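Local coordinates for protein (CD58) (PDB 1CCZ) that probably serves as a cell-surface adhesion glycoprotein of the immunoglobulin superfamily, binding its counter-receptor CD2 through its first domain, at residues Phe15-Asn20 with Tyr75-Pro80; Lys34-Glu39 with Phe43-Ser48; Asn51-Asp56 with Leu62-Leu67. All blocks are in the same frame, centred on the assembly; numbering follows the deposited sequence.

Interaction 1 of 3, residues Phe15-Asn20 with Tyr75-Pro80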
loop_
_atom_site.group_PDB
_atom_site.type_symbol
_atom_site.label_atom_id
_atom_site.label_comp_id
_atom_site.label_asym_id
_atom_site.label_seq_id
_atom_site.Cartn_x
_atom_site.Cartn_y
_atom_site.Cartn_z
ATOM N N PHE A 15 -3.841 -4.219 12.866
ATOM C CA PHE A 15 -2.526 -4.149 13.486
ATOM C C PHE A 15 -2.539 -5.321 14.461
ATOM O O PHE A 15 -3.123 -5.233 15.544
ATOM C CB PHE A 15 -2.356 -2.830 14.241
ATOM C CG PHE A 15 -2.357 -1.599 13.354
ATOM C CD1 PHE A 15 -1.958 -1.669 12.024
ATOM C CD2 PHE A 15 -2.758 -0.367 13.855
ATOM C CE1 PHE A 15 -1.959 -0.521 11.207
ATOM C CE2 PHE A 15 -2.764 0.781 13.056
ATOM C CZ PHE A 15 -2.364 0.706 11.731
ATOM N N HIS A 16 -1.927 -6.431 14.051
ATOM C CA HIS A 16 -1.886 -7.641 14.870
ATOM C C HIS A 16 -0.887 -7.549 16.010
ATOM O O HIS A 16 0.305 -7.295 15.802
ATOM C CB HIS A 16 -1.573 -8.855 14.000
ATOM C CG HIS A 16 -2.650 -9.169 13.003
ATOM N ND1 HIS A 16 -3.818 -9.811 13.351
ATOM C CD2 HIS A 16 -2.740 -8.902 11.677
ATOM C CE1 HIS A 16 -4.589 -9.931 12.281
ATOM N NE2 HIS A 16 -3.957 -9.385 11.252
ATOM N N VAL A 17 -1.394 -7.748 17.220
ATOM C CA VAL A 17 -0.575 -7.675 18.409
ATOM C C VAL A 17 -0.495 -9.052 19.036
ATOM O O VAL A 17 -1.521 -9.702 19.239
ATOM C CB VAL A 17 -1.183 -6.707 19.434
ATOM C CG1 VAL A 17 -0.461 -6.823 20.757
ATOM C CG2 VAL A 17 -1.093 -5.292 18.922
ATOM N N PRO A 18 0.734 -9.527 19.320
ATOM C CA PRO A 18 1.024 -10.835 19.938
ATOM C C PRO A 18 -0.006 -11.240 21.013
ATOM O O PRO A 18 -0.090 -10.625 22.083
ATOM C CB PRO A 18 2.418 -10.643 20.544
ATOM C CG PRO A 18 2.930 -9.298 20.011
ATOM C CD PRO A 18 1.966 -8.791 18.994
ATOM N N SER A 19 -0.774 -12.286 20.739
ATOM C CA SER A 19 -1.799 -12.715 21.678
ATOM C C SER A 19 -1.401 -13.851 22.617
ATOM O O SER A 19 -1.319 -15.009 22.204
ATOM C CB SER A 19 -3.072 -13.109 20.912
ATOM O OG SER A 19 -4.004 -13.767 21.759
ATOM N N ASN A 20 -1.146 -13.504 23.881
ATOM C CA ASN A 20 -0.806 -14.485 24.923
ATOM C C ASN A 20 -1.720 -14.210 26.133
ATOM O O ASN A 20 -2.892 -14.619 26.132
ATOM C CB ASN A 20 0.689 -14.406 25.326
ATOM C CG ASN A 20 1.243 -12.989 25.294
ATOM O OD1 ASN A 20 1.528 -12.436 24.226
ATOM N ND2 ASN A 20 1.411 -12.397 26.471
ATOM N N TYR A 75 1.236 4.455 14.548
ATOM C CA TYR A 75 0.265 4.130 15.582
ATOM C C TYR A 75 1.013 3.344 16.639
ATOM O O TYR A 75 1.905 2.542 16.326
ATOM C CB TYR A 75 -0.873 3.271 15.029
ATOM C CG TYR A 75 -1.794 3.990 14.072
ATOM C CD1 TYR A 75 -1.361 4.349 12.783
ATOM C CD2 TYR A 75 -3.105 4.306 14.442
ATOM C CE1 TYR A 75 -2.215 5.002 11.883
ATOM C CE2 TYR A 75 -3.966 4.958 13.552
ATOM C CZ TYR A 75 -3.509 5.299 12.274
ATOM O OH TYR A 75 -4.361 5.914 11.391
ATOM N N GLU A 76 0.642 3.581 17.895
ATOM C CA GLU A 76 1.282 2.903 19.012
ATOM C C GLU A 76 0.232 2.305 19.958
ATOM O O GLU A 76 -0.796 2.923 20.243
ATOM C CB GLU A 76 2.179 3.900 19.766
ATOM C CG GLU A 76 2.959 4.849 18.857
ATOM C CD GLU A 76 2.188 6.127 18.504
ATOM O OE1 GLU A 76 1.332 6.548 19.310
ATOM O OE2 GLU A 76 2.435 6.718 17.420
ATOM N N MET A 77 0.496 1.094 20.419
ATOM C CA MET A 77 -0.394 0.405 21.336
ATOM C C MET A 77 0.235 0.339 22.708
ATOM O O MET A 77 1.419 0.040 22.825
ATOM C CB MET A 77 -0.628 -1.027 20.866
ATOM C CG MET A 77 -1.714 -1.757 21.634
ATOM S SD MET A 77 -1.142 -3.307 22.370
ATOM C CE MET A 77 -0.289 -2.638 23.795
ATOM N N GLU A 78 -0.529 0.629 23.750
ATOM C CA GLU A 78 0.024 0.491 25.085
ATOM C C GLU A 78 -0.972 -0.211 25.964
ATOM O O GLU A 78 -2.189 -0.044 25.798
ATOM C CB GLU A 78 0.399 1.830 25.700
ATOM C CG GLU A 78 -0.583 2.916 25.521
ATOM C CD GLU A 78 -0.146 4.150 26.270
ATOM O OE1 GLU A 78 -0.096 4.079 27.512
ATOM O OE2 GLU A 78 0.157 5.186 25.636
ATOM N N SER A 79 -0.440 -1.018 26.876
ATOM C CA SER A 79 -1.238 -1.786 27.823
ATOM C C SER A 79 -0.434 -1.795 29.123
ATOM O O SER A 79 0.787 -1.909 29.080
ATOM C CB SER A 79 -1.429 -3.202 27.307
ATOM O OG SER A 79 -2.478 -3.838 28.009
ATOM N N PRO A 80 -1.105 -1.690 30.292
ATOM C CA PRO A 80 -0.398 -1.672 31.581
ATOM C C PRO A 80 0.633 -2.762 31.841
ATOM O O PRO A 80 1.723 -2.461 32.326
ATOM C CB PRO A 80 -1.523 -1.687 32.610
ATOM C CG PRO A 80 -2.688 -1.090 31.890
ATOM C CD PRO A 80 -2.562 -1.597 30.482
#
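Phe15 and Tyr75 meet ring to ring in the core of an immunoglobulin V-type beta sandwich, Phe15 coming from the end of strand 13-15 in the three-stranded sheet and Tyr75 from strand 73-78 in the opposing six-stranded one. The CA atoms of Phe15 and Tyr75 lie 9.0 Å apart, a separation of facing sheets and not of paired strands, so the two segments meet through side chains. Phe15 CE2 stands over one face of the Tyr75 ring, off-centre and 3.5 Å from Tyr75 CG. With the centroids of the Phe15 and Tyr75 rings 5.1 Å apart and their planes inclined at 56°, the pair is oblique, between a parallel stack and a T shape. The Phe15 ring also meets that of Phe88, of strand 86-93, at a shallow angle between planes. Tyr75 OH is hydrogen-bonded to Asp71 O, four residues back, which is the bond of a tyrosine corner, a feature of Greek-key sandwiches, and probably helps hold the hydroxyl end of the ring. Farther along the interface, Met77 keeps CG anti to its backbone N (chi1 -171°) and then bends, bringing SD against both methyls of Val17: Met77 SD lies 3.9 Å from Val17 CG1 and 4.0 Å from Val17 CG2.

Interaction 2 of 3, residues Lys34-Glu39 with Phe43-Ser48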
loop_
_atom_site.group_PDB
_atom_site.type_symbol
_atom_site.label_atom_id
_atom_site.label_comp_id
_atom_site.label_asym_id
_atom_site.label_seq_id
_atom_site.Cartn_x
_atom_site.Cartn_y
_atom_site.Cartn_z
ATOM N N LYS A 34 -5.294 9.898 20.843
ATOM C CA LYS A 34 -6.009 8.653 21.079
ATOM C C LYS A 34 -6.847 8.241 19.889
ATOM O O LYS A 34 -7.488 9.063 19.248
ATOM C CB LYS A 34 -6.910 8.784 22.313
ATOM C CG LYS A 34 -6.166 8.791 23.643
ATOM C CD LYS A 34 -7.051 8.280 24.784
ATOM C CE LYS A 34 -7.958 9.360 25.359
ATOM N NZ LYS A 34 -8.744 8.825 26.523
ATOM N N VAL A 35 -6.841 6.948 19.615
ATOM C CA VAL A 35 -7.591 6.384 18.509
ATOM C C VAL A 35 -8.771 5.589 19.080
ATOM O O VAL A 35 -9.915 5.804 18.718
ATOM C CB VAL A 35 -6.665 5.438 17.669
ATOM C CG1 VAL A 35 -7.489 4.510 16.785
ATOM C CG2 VAL A 35 -5.702 6.262 16.843
ATOM N N ALA A 36 -8.471 4.672 19.990
ATOM C CA ALA A 36 -9.487 3.831 20.596
ATOM C C ALA A 36 -8.898 3.244 21.857
ATOM O O ALA A 36 -7.671 3.201 22.013
ATOM C CB ALA A 36 -9.855 2.708 19.652
ATOM N N GLU A 37 -9.765 2.757 22.738
ATOM C CA GLU A 37 -9.311 2.173 23.993
ATOM C C GLU A 37 -10.305 1.191 24.600
ATOM O O GLU A 37 -11.479 1.200 24.259
ATOM C CB GLU A 37 -9.051 3.298 25.005
ATOM C CG GLU A 37 -10.318 3.886 25.545
ATOM C CD GLU A 37 -10.118 5.181 26.300
ATOM O OE1 GLU A 37 -9.051 5.806 26.197
ATOM O OE2 GLU A 37 -11.049 5.588 27.008
ATOM N N LEU A 38 -9.790 0.317 25.460
ATOM C CA LEU A 38 -10.574 -0.630 26.254
ATOM C C LEU A 38 -10.085 -0.170 27.631
ATOM O O LEU A 38 -8.959 -0.466 28.037
ATOM C CB LEU A 38 -10.158 -2.077 26.016
ATOM C CG LEU A 38 -10.702 -2.704 24.729
ATOM C CD1 LEU A 38 -10.197 -4.132 24.608
ATOM C CD2 LEU A 38 -12.230 -2.674 24.736
ATOM N N GLU A 39 -10.921 0.604 28.313
ATOM C CA GLU A 39 -10.583 1.173 29.609
ATOM C C GLU A 39 -11.704 0.980 30.638
ATOM O O GLU A 39 -12.847 1.360 30.385
ATOM C CB GLU A 39 -10.311 2.672 29.427
ATOM C CG GLU A 39 -9.777 3.382 30.662
ATOM C CD GLU A 39 -9.463 4.832 30.399
ATOM O OE1 GLU A 39 -8.389 5.107 29.827
ATOM O OE2 GLU A 39 -10.292 5.694 30.753
ATOM N N PHE A 43 -15.480 0.315 25.979
ATOM C CA PHE A 43 -14.800 0.590 24.738
ATOM C C PHE A 43 -15.207 1.946 24.213
ATOM O O PHE A 43 -16.359 2.366 24.351
ATOM C CB PHE A 43 -15.138 -0.449 23.681
ATOM C CG PHE A 43 -14.771 -0.006 22.303
ATOM C CD1 PHE A 43 -13.471 -0.149 21.841
ATOM C CD2 PHE A 43 -15.711 0.608 21.483
ATOM C CE1 PHE A 43 -13.108 0.316 20.578
ATOM C CE2 PHE A 43 -15.355 1.080 20.205
ATOM C CZ PHE A 43 -14.051 0.933 19.755
ATOM N N ARG A 44 -14.254 2.658 23.629
ATOM C CA ARG A 44 -14.587 3.921 23.011
ATOM C C ARG A 44 -13.529 4.293 21.991
ATOM O O ARG A 44 -12.354 3.959 22.149
ATOM C CB ARG A 44 -14.822 5.014 24.067
ATOM C CG ARG A 44 -13.621 5.760 24.541
ATOM C CD ARG A 44 -13.994 6.727 25.663
ATOM N NE ARG A 44 -15.061 6.221 26.529
ATOM C CZ ARG A 44 -14.865 5.557 27.674
ATOM N NH1 ARG A 44 -13.638 5.303 28.112
ATOM N NH2 ARG A 44 -15.906 5.150 28.391
ATOM N N ALA A 45 -13.980 4.912 20.903
ATOM C CA ALA A 45 -13.089 5.344 19.835
ATOM C C ALA A 45 -13.150 6.874 19.816
ATOM O O ALA A 45 -14.072 7.467 20.368
ATOM C CB ALA A 45 -13.536 4.754 18.502
ATOM N N PHE A 46 -12.172 7.513 19.190
ATOM C CA PHE A 46 -12.138 8.959 19.167
ATOM C C PHE A 46 -11.995 9.537 17.782
ATOM O O PHE A 46 -11.550 8.872 16.854
ATOM C CB PHE A 46 -10.979 9.474 20.020
ATOM C CG PHE A 46 -10.931 8.888 21.394
ATOM C CD1 PHE A 46 -10.313 7.663 21.621
ATOM C CD2 PHE A 46 -11.527 9.544 22.463
ATOM C CE1 PHE A 46 -10.293 7.096 22.891
ATOM C CE2 PHE A 46 -11.511 8.983 23.740
ATOM C CZ PHE A 46 -10.894 7.756 23.950
ATOM N N SER A 47 -12.368 10.803 17.675
ATOM C CA SER A 47 -12.283 11.556 16.436
ATOM C C SER A 47 -12.784 10.812 15.215
ATOM O O SER A 47 -13.870 10.232 15.234
ATOM C CB SER A 47 -10.842 12.001 16.221
ATOM O OG SER A 47 -10.265 12.370 17.458
ATOM N N SER A 48 -11.980 10.829 14.152
ATOM C CA SER A 48 -12.343 10.177 12.896
ATOM C C SER A 48 -12.490 8.670 12.995
ATOM O O SER A 48 -12.991 8.036 12.067
ATOM C CB SER A 48 -11.306 10.490 11.814
ATOM O OG SER A 48 -9.993 10.316 12.313
HETATM O O HOH W 1 -13.525 4.188 30.973
#
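Glu37 and Arg44 face each other across a beta hairpin, strand 33-39 against strand 42-45, the C'-C'' hairpin of a V-type domain. The axes of the strand segments 34-39 and 43-45 are antiparallel, at 175°. Glu37 and Arg44 form a hydrogen-bonded pair, Glu37 N giving to Arg44 O at 2.9 Å and Arg44 N to Glu37 O at 3.2 Å; a further bond runs from Phe46 N to Val35 O.

Charge adds a second layer. Arg44 NH1 meets Glu37 OE2 at 2.8 Å, in the guanidinium plane although the carboxylate is turned nearly perpendicular to it (87°). The other oxygen, Glu37 OE1, takes Lys34 NZ at 3.1 Å on its syn side, so one carboxylate joins two cations, and a water bridges Arg44 NH1 to Glu39 O.

Among the contacts of the Phe46 ring, Lys34 CB lies over one face, 4.0 Å from the centroid, a CH-pi contact, while Glu37 OE1 comes to its edge. On the opposite sheet face, Leu38 CD2 packs on Phe43 CB at 3.8 Å.

That apolar face, with Ala36 and Ala45, covers Val53 and Leu55 of strand 53-55. Along its other edge strand 33-39 pairs with strand 26-30, where Val35 and Ala36 form a classic bulge opposite Trp28.

Interaction 3 of 3, residues Asn51-Asp56 with Leu62-Leu67. With NAG (2-acetamido-2-deoxy-beta-D-glucopyranose), chain C.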
loop_
_atom_site.group_PDB
_atom_site.type_symbol
_atom_site.label_atom_id
_atom_site.label_comp_id
_atom_site.label_asym_id
_atom_site.label_seq_id
_atom_site.Cartn_x
_atom_site.Cartn_y
_atom_site.Cartn_z
ATOM N N ASN A 51 -16.913 4.687 15.036
ATOM C CA ASN A 51 -17.698 3.974 14.046
ATOM C C ASN A 51 -16.903 3.284 12.948
ATOM O O ASN A 51 -17.499 2.706 12.042
ATOM C CB ASN A 51 -18.733 4.918 13.414
ATOM C CG ASN A 51 -19.722 5.474 14.439
ATOM O OD1 ASN A 51 -20.355 4.715 15.177
ATOM N ND2 ASN A 51 -19.856 6.803 14.488
ATOM N N ARG A 52 -15.573 3.336 12.998
ATOM C CA ARG A 52 -14.817 2.630 11.972
ATOM C C ARG A 52 -13.570 1.903 12.431
ATOM O O ARG A 52 -12.624 1.755 11.662
ATOM C CB ARG A 52 -14.475 3.545 10.801
ATOM C CG ARG A 52 -13.692 4.762 11.144
ATOM C CD ARG A 52 -13.045 5.296 9.906
ATOM N NE ARG A 52 -12.119 6.373 10.222
ATOM C CZ ARG A 52 -10.889 6.457 9.735
ATOM N NH1 ARG A 52 -10.450 5.520 8.911
ATOM N NH2 ARG A 52 -10.111 7.477 10.062
ATOM N N VAL A 53 -13.567 1.460 13.686
ATOM C CA VAL A 53 -12.457 0.670 14.219
ATOM C C VAL A 53 -13.036 -0.483 15.050
ATOM O O VAL A 53 -14.155 -0.401 15.550
ATOM C CB VAL A 53 -11.490 1.498 15.141
ATOM C CG1 VAL A 53 -10.878 2.653 14.383
ATOM C CG2 VAL A 53 -12.226 2.002 16.356
ATOM N N TYR A 54 -12.302 -1.579 15.148
ATOM C CA TYR A 54 -12.726 -2.679 15.986
ATOM C C TYR A 54 -11.505 -3.058 16.829
ATOM O O TYR A 54 -10.401 -3.226 16.312
ATOM C CB TYR A 54 -13.171 -3.880 15.186
ATOM C CG TYR A 54 -13.192 -5.123 16.053
ATOM C CD1 TYR A 54 -14.093 -5.235 17.117
ATOM C CD2 TYR A 54 -12.290 -6.176 15.837
ATOM C CE1 TYR A 54 -14.096 -6.354 17.939
ATOM C CE2 TYR A 54 -12.286 -7.292 16.652
ATOM C CZ TYR A 54 -13.195 -7.372 17.702
ATOM O OH TYR A 54 -13.199 -8.471 18.517
ATOM N N LEU A 55 -11.705 -3.205 18.130
ATOM C CA LEU A 55 -10.605 -3.523 19.024
ATOM C C LEU A 55 -10.766 -4.896 19.656
ATOM O O LEU A 55 -11.695 -5.122 20.441
ATOM C CB LEU A 55 -10.538 -2.449 20.112
ATOM C CG LEU A 55 -9.346 -2.369 21.063
ATOM C CD1 LEU A 55 -8.044 -2.674 20.330
ATOM C CD2 LEU A 55 -9.308 -0.969 21.650
ATOM N N ASP A 56 -9.869 -5.814 19.313
ATOM C CA ASP A 56 -9.908 -7.161 19.880
ATOM C C ASP A 56 -9.613 -7.075 21.382
ATOM O O ASP A 56 -8.523 -6.699 21.799
ATOM C CB ASP A 56 -8.878 -8.060 19.177
ATOM C CG ASP A 56 -9.009 -9.531 19.568
ATOM O OD1 ASP A 56 -9.993 -9.924 20.235
ATOM O OD2 ASP A 56 -8.114 -10.302 19.197
ATOM N N LEU A 62 -5.948 -3.923 16.721
ATOM C CA LEU A 62 -6.827 -2.879 16.198
ATOM C C LEU A 62 -7.094 -3.046 14.710
ATOM O O LEU A 62 -6.161 -3.275 13.936
ATOM C CB LEU A 62 -6.201 -1.496 16.414
ATOM C CG LEU A 62 -6.992 -0.292 15.898
ATOM C CD1 LEU A 62 -8.226 -0.136 16.753
ATOM C CD2 LEU A 62 -6.165 0.961 15.960
ATOM N N THR A 63 -8.363 -2.945 14.315
ATOM C CA THR A 63 -8.732 -3.008 12.912
ATOM C C THR A 63 -9.332 -1.649 12.566
ATOM O O THR A 63 -10.216 -1.173 13.266
ATOM C CB THR A 63 -9.770 -4.101 12.627
ATOM O OG1 THR A 63 -9.170 -5.382 12.825
ATOM C CG2 THR A 63 -10.250 -4.020 11.170
ATOM N N ILE A 64 -8.820 -1.011 11.516
ATOM C CA ILE A 64 -9.321 0.285 11.064
ATOM C C ILE A 64 -10.031 0.075 9.718
ATOM O O ILE A 64 -9.453 -0.487 8.786
ATOM C CB ILE A 64 -8.177 1.287 10.849
ATOM C CG1 ILE A 64 -7.355 1.412 12.125
ATOM C CG2 ILE A 64 -8.744 2.639 10.429
ATOM C CD1 ILE A 64 -6.147 2.311 11.998
ATOM N N TYR A 65 -11.283 0.512 9.620
ATOM C CA TYR A 65 -12.048 0.345 8.389
ATOM C C TYR A 65 -12.095 1.629 7.592
ATOM O O TYR A 65 -11.820 2.717 8.112
ATOM C CB TYR A 65 -13.481 -0.106 8.698
ATOM C CG TYR A 65 -13.549 -1.409 9.453
ATOM C CD1 TYR A 65 -13.495 -2.631 8.780
ATOM C CD2 TYR A 65 -13.662 -1.425 10.851
ATOM C CE1 TYR A 65 -13.548 -3.839 9.472
ATOM C CE2 TYR A 65 -13.719 -2.630 11.559
ATOM C CZ TYR A 65 -13.662 -3.826 10.867
ATOM O OH TYR A 65 -13.726 -5.010 11.558
ATOM N N ASN A 66 -12.434 1.484 6.313
ATOM C CA ASN A 66 -12.550 2.617 5.417
ATOM C C ASN A 66 -11.378 3.603 5.456
ATOM O O ASN A 66 -11.554 4.800 5.711
ATOM C CB ASN A 66 -13.852 3.344 5.718
ATOM C CG ASN A 66 -14.463 3.936 4.483
ATOM O OD1 ASN A 66 -14.398 3.352 3.393
ATOM N ND2 ASN A 66 -15.053 5.112 4.647
ATOM N N LEU A 67 -10.188 3.088 5.168
ATOM C CA LEU A 67 -8.968 3.881 5.186
ATOM C C LEU A 67 -8.998 5.107 4.301
ATOM O O LEU A 67 -9.577 5.090 3.221
ATOM C CB LEU A 67 -7.777 3.002 4.802
ATOM C CG LEU A 67 -7.447 1.891 5.805
ATOM C CD1 LEU A 67 -6.380 0.974 5.243
ATOM C CD2 LEU A 67 -6.965 2.524 7.103
HETATM C C1 NAG C . -15.727 5.750 3.533
HETATM C C2 NAG C . -17.249 5.449 3.598
HETATM C C3 NAG C . -18.062 6.641 3.056
HETATM C C4 NAG C . -17.317 7.381 1.919
HETATM C C5 NAG C . -15.898 7.833 2.348
HETATM C C6 NAG C . -15.809 9.327 2.609
HETATM C C7 NAG C . -18.101 3.171 3.489
HETATM C C8 NAG C . -18.405 1.947 2.641
HETATM N N2 NAG C . -17.579 4.231 2.866
HETATM O O3 NAG C . -18.339 7.552 4.118
HETATM O O4 NAG C . -17.227 6.549 0.765
HETATM O O5 NAG C . -15.483 7.168 3.564
HETATM O O6 NAG C . -14.500 9.693 3.017
HETATM O O7 NAG C . -18.346 3.145 4.695
#
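Arg52 grips Tyr65 by two bonds, one from its backbone and one from its side chain, at the end of the hairpin formed by strands 53-55 and 62-64, the D and E strands of a V-type sandwich. Tyr65 N gives to Arg52 O at 2.7 Å and almost straight, 173° at the hydrogen. In return Arg52 NH1 reaches Tyr65 O at 3.2 Å, with the carbonyl oxygen in the guanidinium plane. The Arg52 chain starts between its backbone N and carbonyl carbon (chi1 58°) and then runs extended, which brings the guanidinium end-on to the Tyr65 carbonyl oxygen, NH1 lying close to the C=O line. NH1 is also salt-bridged to Asp71 OD2, NE gives to Ser48 O, and Phe49 supplies a cation-pi contact.

Farther along, Tyr54 and Thr63 make the reciprocal pair: Tyr54 N to Thr63 O at 2.8 Å, Thr63 N to Tyr54 O at 2.9 Å, both in the carbonyl plane. The Thr63 hydroxyl is hydrogen-bonded to Thr14 OG1 on the next strand. Tyr65 turns a ring edge to the Arg52 carbonyl, and its CE2 packs 3.9 Å from Tyr54 CB. Facing the core instead, Val53 CB lies 4.0 Å from Leu62 CD1.

Just beyond the strand, Asn66 ND2 is bonded covalently to C1 of an N-acetylglucosamine at 1.4 Å, so this amide carries an N-linked glycan.

The Arg52-Asp71 bridge is characteristic of V-set domains. With its charge met by a carboxylate and its N-H groups shared with carbonyls, the guanidinium is probably held in one orientation, tying the residue that leads into strand 53-55 both to the chain just after strand 62-64 and to the loop before strand 73-78.

All three interactions belong to the N-terminal V-type domain. Along the chain, interaction 1 closes a long loop within which interactions 2 and 3 follow in series. Interaction 1 lies about 14 Å, centre to centre, from each of the others, and interactions 2 and 3 about 10 Å apart. Interaction 2 lies within the six-stranded sheet and interaction 3 within the three-stranded one, while interaction 1 spans the two. Tyr75 CE2 touches both hairpins, 3.9 Å from Val35 CG2 and 3.8 Å from Ile64 CD1. The hairpins also pack directly, Ala45 CB on Val53 CG2 at 3.7 Å. A shared core thus backs the six-stranded sheet, whose outward face probably binds CD2, as in this family.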